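Local coordinates for protein phosphoserine aminotransferase (Bacillus alcalophilus, PDB 1W23) that catalyses the reversible pyridoxal-phosphate-dependent transamination of phosphoserine with 2-oxoglutarate in serine biosynthesis, and acts likewise on phosphohydroxythreonine, at residues A[313-316]-A[317-321]; A[262-265]-A[266-270]; A[23-26]-A[27-31]. All coordinates share one frame; numbering follows the deposited sequence. Where two conformers were deposited one is given.

Contact 1. Residues A[313-316]-A[317-321]; sequences LAKA and KEQGF
On the last turn of their helix the side chains of Lys315 and Glu318 run alongside each other and close a salt bridge of 2.7 Å from Lys315 NZ to Glu318 OE1. The lysine chain leaves with CG opposite the backbone N (chi1 -179°) and bends at chi2, which carries the ammonium over to the carboxylate. NZ meets OE1 nearly head-on to the C-O bond. Gln319 NE2 grips Glu318 OE1 too, at 3.0 Å, from above the carboxylate plane in an almost straight bond, so two donors hold it. Across the turn, Ala316 CB packs against Phe321 CB (4.0 Å), and Ala316 O lies at the edge of the phenyl ring, 3.4 Å from CD1. Phe321 N donates to that same Ala316 O at 3.0 Å. Leu349 and Leu352 of helix 343-359 cover the ring, which also meets that of Phe5. What turns Phe321 back over the helix is Gly320, whose positive phi (97°) ends the helical run; Gly320 N bonds to Lys317 O at 3.1 Å. These two nested bonds and the glycine make the Schellman motif that terminates helix 306-318 and leads into strand 321-322.

Contact 2. Residues A[262-265]-A[266-270]; sequences AIAK and QNEEK
Ala262 to Lys265 accept regular i to i+4 bonds from Gln266 to Glu269, the shortest being Asn267 N to Ile263 O and Glu268 N to Ala264 O, both 2.8 Å. On the buried side, the side chains of Ile263 and Asn267 slant across each other, Ile263 CG1 lying, in the conformer given, 3.8 Å from Asn267 ND2. Asn267 CG sits beside its backbone N (chi1 -72°), which lays the amide back along the preceding turn, its CG 3.1 Å from Ile263 O. This is one face of helix 259-279, in a fold-type I aminotransferase: the side chain of Asn267 is about 11 Å from that of Lys196, the cofactor lysine. The amide is fixed at both ends. Asn267 ND2 bonds to Ser179 O and Asn339 OD1, while Asn267 OD1 is met at 2.7 Å by Lys270 NZ, in one of that lysine's two conformers, from above the carbonyl plane (36°). In that conformer Lys270 NZ is also hydrogen-bonded to Ile337 O and Tyr338 O, which would give the ammonium three oxygen partners. Further round, the extended Glu268 chain runs back over Ala264, with Glu268 CG 3.2 Å from Ala264 O.

Contact 3. Residues A[23-26]-A[27-31]; sequences QKEL and LNFND
Glu25 and Phe29 make the close side of this contact, their side chains running alongside each other in the same direction. The carboxylate comes to the rim of the phenyl ring: Glu25 CD lies in the ring plane, and Glu25 OE1 stands 3.6 Å from Phe29 CE1, with the two planes 84° apart. Glu25 CG sits between its backbone N and carbonyl carbon (chi1 68°), and from there the chain runs out extended to the ring edge. Glu25 OE1 is also hydrogen-bonded to Tyr245 OH, and the Tyr245 ring meets that of Phe29 nearly at a right angle. With the carboxylate cut back to an alanine, the Tyr245 hydroxyl would probably lose this partner and a gap is likely to open along the Phe29 edge. Asn30 CB leans on one face of the phenyl ring, toward its rim.

The other half of the contact is looser and relies on water. Asn28 N gives Glu25 O a weak bond of 3.3 Å, closing a type I beta turn through Leu26 and Leu27 just after the helix ends. One water donates to Lys24 O (2.8 Å) and accepts from Leu27 N (2.9 Å), bridging the helix end to the turn. A second water donates a hydrogen bond to Glu25 OE2 at 2.7 Å and accepts one from Asn30 N, tying the carboxylate to the following loop.

The turn thus leads out of helix 16-24 toward helix 44-61. Phe29 packs on Ser45 and Val49 of that helix, while Tyr245 belongs to helix 241-256; Leu26 and Leu27 both pack on Gln23 of the second subunit, placing the helix end at the dimer interface.

In the fold
Along the chain the order is contact 3, contact 2, contact 1, and none touches another. Contacts 1 and 2 are the closer pair, with centres about 25 Å apart and nearest atoms about 12 Å; both pack on helix 343-359, so the end of helix 306-318 and the first half of helix 259-279 share one helical neighbour. Contact 3 stands about 36 Å from contact 1 and about 32 Å from contact 2, centre to centre. It spans the end of helix 16-24 and the turn after it, and reaches the second subunit. All three lie outside the seven-stranded sheet: two in the C-terminal part of the chain, the third at the dimer contact.

Contact 1. Residues A[313-316]-A[317-321]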
# COMPACT_ATOMS: atom_id res chain seq x y z
N LEU A 313 17.40 19.59 21.02
CA LEU A 313 16.55 18.46 20.61
C LEU A 313 16.24 17.55 21.79
O LEU A 313 15.14 17.00 21.92
CB LEU A 313 17.19 17.69 19.46
CG LEU A 313 17.18 18.46 18.12
CD1 LEU A 313 18.09 17.76 17.12
CD2 LEU A 313 15.75 18.59 17.59
N ALA A 314 17.20 17.40 22.73
CA ALA A 314 16.95 16.60 23.92
C ALA A 314 15.92 17.27 24.83
O ALA A 314 15.06 16.57 25.37
CB ALA A 314 18.26 16.33 24.70
N LYS A 315 15.99 18.56 24.96
CA LYS A 315 15.01 19.28 25.77
C LYS A 315 13.65 19.17 25.13
O LYS A 315 12.63 18.98 25.80
CB LYS A 315 15.44 20.75 25.93
CG LYS A 315 14.52 21.58 26.78
CD LYS A 315 14.54 21.11 28.20
CE LYS A 315 13.66 22.03 29.02
NZ LYS A 315 13.45 21.48 30.40
N ALA A 316 13.59 19.33 23.81
CA ALA A 316 12.32 19.23 23.10
C ALA A 316 11.70 17.85 23.35
O ALA A 316 10.51 17.73 23.65
CB ALA A 316 12.55 19.48 21.62
N LYS A 317 12.48 16.79 23.25
CA LYS A 317 11.95 15.46 23.47
C LYS A 317 11.42 15.31 24.89
O LYS A 317 10.33 14.72 25.11
CB LYS A 317 13.01 14.39 23.16
CG LYS A 317 12.54 12.95 23.15
CD LYS A 317 13.66 11.95 22.79
CE LYS A 317 13.13 10.66 22.19
NZ LYS A 317 14.15 9.70 21.66
N GLU A 318 12.16 15.84 25.89
CA GLU A 318 11.76 15.80 27.29
C GLU A 318 10.42 16.50 27.46
O GLU A 318 9.63 16.06 28.31
CB GLU A 318 12.86 16.46 28.14
CG GLU A 318 12.58 16.49 29.62
CD GLU A 318 12.23 17.81 30.24
OE1 GLU A 318 12.68 18.90 29.86
OE2 GLU A 318 11.43 17.71 31.23
N GLN A 319 10.17 17.58 26.75
CA GLN A 319 8.99 18.39 26.83
C GLN A 319 7.82 17.89 25.98
O GLN A 319 6.79 18.50 25.97
CB GLN A 319 9.33 19.85 26.51
CG GLN A 319 10.23 20.50 27.53
CD GLN A 319 9.45 20.73 28.84
OE1 GLN A 319 8.37 21.35 28.82
NE2 GLN A 319 10.01 20.24 29.95
N GLY A 320 7.97 16.73 25.31
CA GLY A 320 6.84 16.12 24.59
C GLY A 320 6.79 16.40 23.15
O GLY A 320 5.85 15.93 22.49
N PHE A 321 7.80 17.07 22.58
CA PHE A 321 7.85 17.31 21.14
C PHE A 321 8.38 16.04 20.42
O PHE A 321 9.39 15.46 20.82
CB PHE A 321 8.78 18.49 20.80
CG PHE A 321 8.24 19.79 21.33
CD1 PHE A 321 8.41 20.19 22.63
CD2 PHE A 321 7.52 20.64 20.48
CE1 PHE A 321 7.86 21.37 23.10
CE2 PHE A 321 6.96 21.79 20.95
CZ PHE A 321 7.13 22.16 22.27

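Contact 2. Residues A[262-265]-A[266-270]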
# COMPACT_ATOMS: atom_id res chain seq x y z
N ALA A 262 -8.75 28.33 2.81
CA ALA A 262 -8.74 28.46 4.27
C ALA A 262 -7.53 27.80 4.87
O ALA A 262 -6.94 28.33 5.82
CB ALA A 262 -10.02 27.89 4.90
N ILE A 263 -7.14 26.65 4.33
CA ILE A 263 -6.01 25.94 4.91
C ILE A 263 -4.74 26.72 4.62
O ILE A 263 -3.80 26.73 5.47
CB ILE A 263 -5.96 24.47 4.53
CG1 ILE A 263 -5.14 23.67 5.59
CG2 ILE A 263 -5.35 24.20 3.19
CD1 ILE A 263 -5.68 23.52 6.98
N ALA A 264 -4.62 27.38 3.46
CA ALA A 264 -3.45 28.22 3.22
C ALA A 264 -3.33 29.34 4.25
O ALA A 264 -2.23 29.62 4.73
CB ALA A 264 -3.51 28.86 1.84
N LYS A 265 -4.45 29.98 4.61
CA LYS A 265 -4.42 31.01 5.64
C LYS A 265 -3.90 30.44 6.97
O LYS A 265 -3.03 31.05 7.63
CB LYS A 265 -5.83 31.58 5.85
CG LYS A 265 -5.97 32.66 6.88
CD LYS A 265 -7.46 33.08 6.99
CE LYS A 265 -7.63 33.90 8.29
NZ LYS A 265 -6.97 35.21 8.12
N GLN A 266 -4.40 29.27 7.38
CA GLN A 266 -3.98 28.62 8.60
C GLN A 266 -2.50 28.28 8.53
O GLN A 266 -1.75 28.48 9.51
CB GLN A 266 -4.77 27.34 8.86
CG GLN A 266 -6.24 27.49 9.21
CD GLN A 266 -6.43 27.64 10.71
OE1 GLN A 266 -6.31 28.75 11.23
NE2 GLN A 266 -6.70 26.62 11.51
N ASN A 267 -2.05 27.75 7.42
CA ASN A 267 -0.68 27.29 7.24
C ASN A 267 0.29 28.49 7.27
O ASN A 267 1.37 28.41 7.87
CB ASN A 267 -0.54 26.49 5.96
CG ASN A 267 -1.20 25.11 6.06
OD1 ASN A 267 -1.39 24.57 7.14
ND2 ASN A 267 -1.54 24.56 4.88
N GLU A 268 -0.11 29.58 6.59
CA GLU A 268 0.75 30.77 6.64
C GLU A 268 0.87 31.29 8.08
O GLU A 268 1.95 31.71 8.49
CB GLU A 268 0.18 31.83 5.69
CG GLU A 268 0.34 31.44 4.23
CD GLU A 268 -0.30 32.28 3.18
OE1 GLU A 268 -0.30 31.93 1.99
OE2 GLU A 268 -0.82 33.35 3.55
N GLU A 269 -0.20 31.31 8.85
CA GLU A 269 -0.15 31.80 10.20
C GLU A 269 0.75 30.93 11.06
O GLU A 269 1.56 31.46 11.86
CB GLU A 269 -1.55 31.85 10.81
CG GLU A 269 -1.55 32.51 12.13
CD GLU A 269 -2.84 32.76 12.84
OE1 GLU A 269 -3.89 32.49 12.23
OE2 GLU A 269 -2.63 33.28 14.01
N LYS A 270 0.63 29.62 10.99
CA LYS A 270 1.38 28.78 11.89
C LYS A 270 2.87 28.78 11.49
O LYS A 270 3.72 28.81 12.37
CB LYS A 270 0.68 27.50 12.10
CG LYS A 270 0.72 26.50 11.07
CD LYS A 270 -0.37 25.37 11.29
CE LYS A 270 0.24 24.15 10.66
NZ LYS A 270 0.26 24.07 9.19

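Contact 3. Residues A[23-26]-A[27-31]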
# COMPACT_ATOMS: atom_id res chain seq x y z
N GLN A 23 -12.53 5.66 14.22
CA GLN A 23 -12.65 4.86 15.43
C GLN A 23 -14.11 4.44 15.66
O GLN A 23 -14.38 3.28 15.94
CB GLN A 23 -12.13 5.64 16.63
CG GLN A 23 -12.13 4.83 17.92
CD GLN A 23 -11.68 5.65 19.10
OE1 GLN A 23 -12.12 6.81 19.30
NE2 GLN A 23 -10.79 5.13 19.91
N LYS A 24 -15.02 5.41 15.58
CA LYS A 24 -16.41 5.14 15.90
C LYS A 24 -16.99 4.05 15.03
O LYS A 24 -17.75 3.21 15.52
CB LYS A 24 -17.23 6.44 15.78
CG LYS A 24 -18.67 6.30 16.25
CD LYS A 24 -19.37 7.69 16.04
CE LYS A 24 -20.82 7.69 16.55
NZ LYS A 24 -21.33 9.11 16.68
N GLU A 25 -16.65 4.04 13.76
CA GLU A 25 -17.24 3.10 12.80
C GLU A 25 -16.28 1.97 12.39
O GLU A 25 -16.55 1.29 11.39
CB GLU A 25 -17.85 3.84 11.58
CG GLU A 25 -16.85 4.54 10.65
CD GLU A 25 -17.45 5.58 9.72
OE1 GLU A 25 -16.75 6.08 8.85
OE2 GLU A 25 -18.64 5.93 9.82
N LEU A 26 -15.22 1.73 13.15
CA LEU A 26 -14.19 0.76 12.74
C LEU A 26 -14.77 -0.64 12.61
O LEU A 26 -14.23 -1.42 11.82
CB LEU A 26 -12.99 0.74 13.69
CG LEU A 26 -11.72 0.22 13.04
CD1 LEU A 26 -11.13 1.19 12.06
CD2 LEU A 26 -10.66 -0.13 14.11
N LEU A 27 -15.77 -0.99 13.42
CA LEU A 27 -16.30 -2.34 13.40
C LEU A 27 -17.57 -2.47 12.58
O LEU A 27 -17.94 -3.60 12.18
CB LEU A 27 -16.64 -2.79 14.85
CG LEU A 27 -15.58 -2.54 15.89
CD1 LEU A 27 -16.02 -3.06 17.29
CD2 LEU A 27 -14.28 -3.16 15.48
N ASN A 28 -18.28 -1.37 12.33
CA ASN A 28 -19.57 -1.37 11.64
C ASN A 28 -19.65 -0.17 10.73
O ASN A 28 -20.10 0.92 11.21
CB ASN A 28 -20.68 -1.41 12.67
CG ASN A 28 -22.07 -1.25 12.05
OD1 ASN A 28 -22.25 -1.47 10.85
ND2 ASN A 28 -23.03 -0.80 12.85
N PHE A 29 -19.19 -0.30 9.52
CA PHE A 29 -19.16 0.78 8.55
C PHE A 29 -20.44 0.81 7.73
O PHE A 29 -20.83 -0.22 7.15
CB PHE A 29 -17.96 0.60 7.60
CG PHE A 29 -17.91 1.69 6.58
CD1 PHE A 29 -17.67 3.02 6.99
CD2 PHE A 29 -18.11 1.44 5.23
CE1 PHE A 29 -17.67 4.03 6.06
CE2 PHE A 29 -18.05 2.50 4.34
CZ PHE A 29 -17.84 3.78 4.75
N ASN A 30 -21.11 1.95 7.64
CA ASN A 30 -22.28 2.14 6.78
C ASN A 30 -23.34 1.09 7.01
O ASN A 30 -23.95 0.61 6.09
CB ASN A 30 -21.88 2.16 5.32
CG ASN A 30 -22.91 2.68 4.33
OD1 ASN A 30 -23.06 2.18 3.17
ND2 ASN A 30 -23.65 3.66 4.78
N ASP A 31 -23.56 0.75 8.28
CA ASP A 31 -24.57 -0.21 8.73
C ASP A 31 -24.38 -1.61 8.15
O ASP A 31 -25.32 -2.43 8.18
CB ASP A 31 -26.02 0.31 8.42
CG ASP A 31 -26.27 1.61 9.12
OD1 ASP A 31 -26.15 1.60 10.37
OD2 ASP A 31 -26.55 2.61 8.41
O HOH W 1 -17.83 0.47 14.84
O HOH W 2 -20.75 4.52 8.81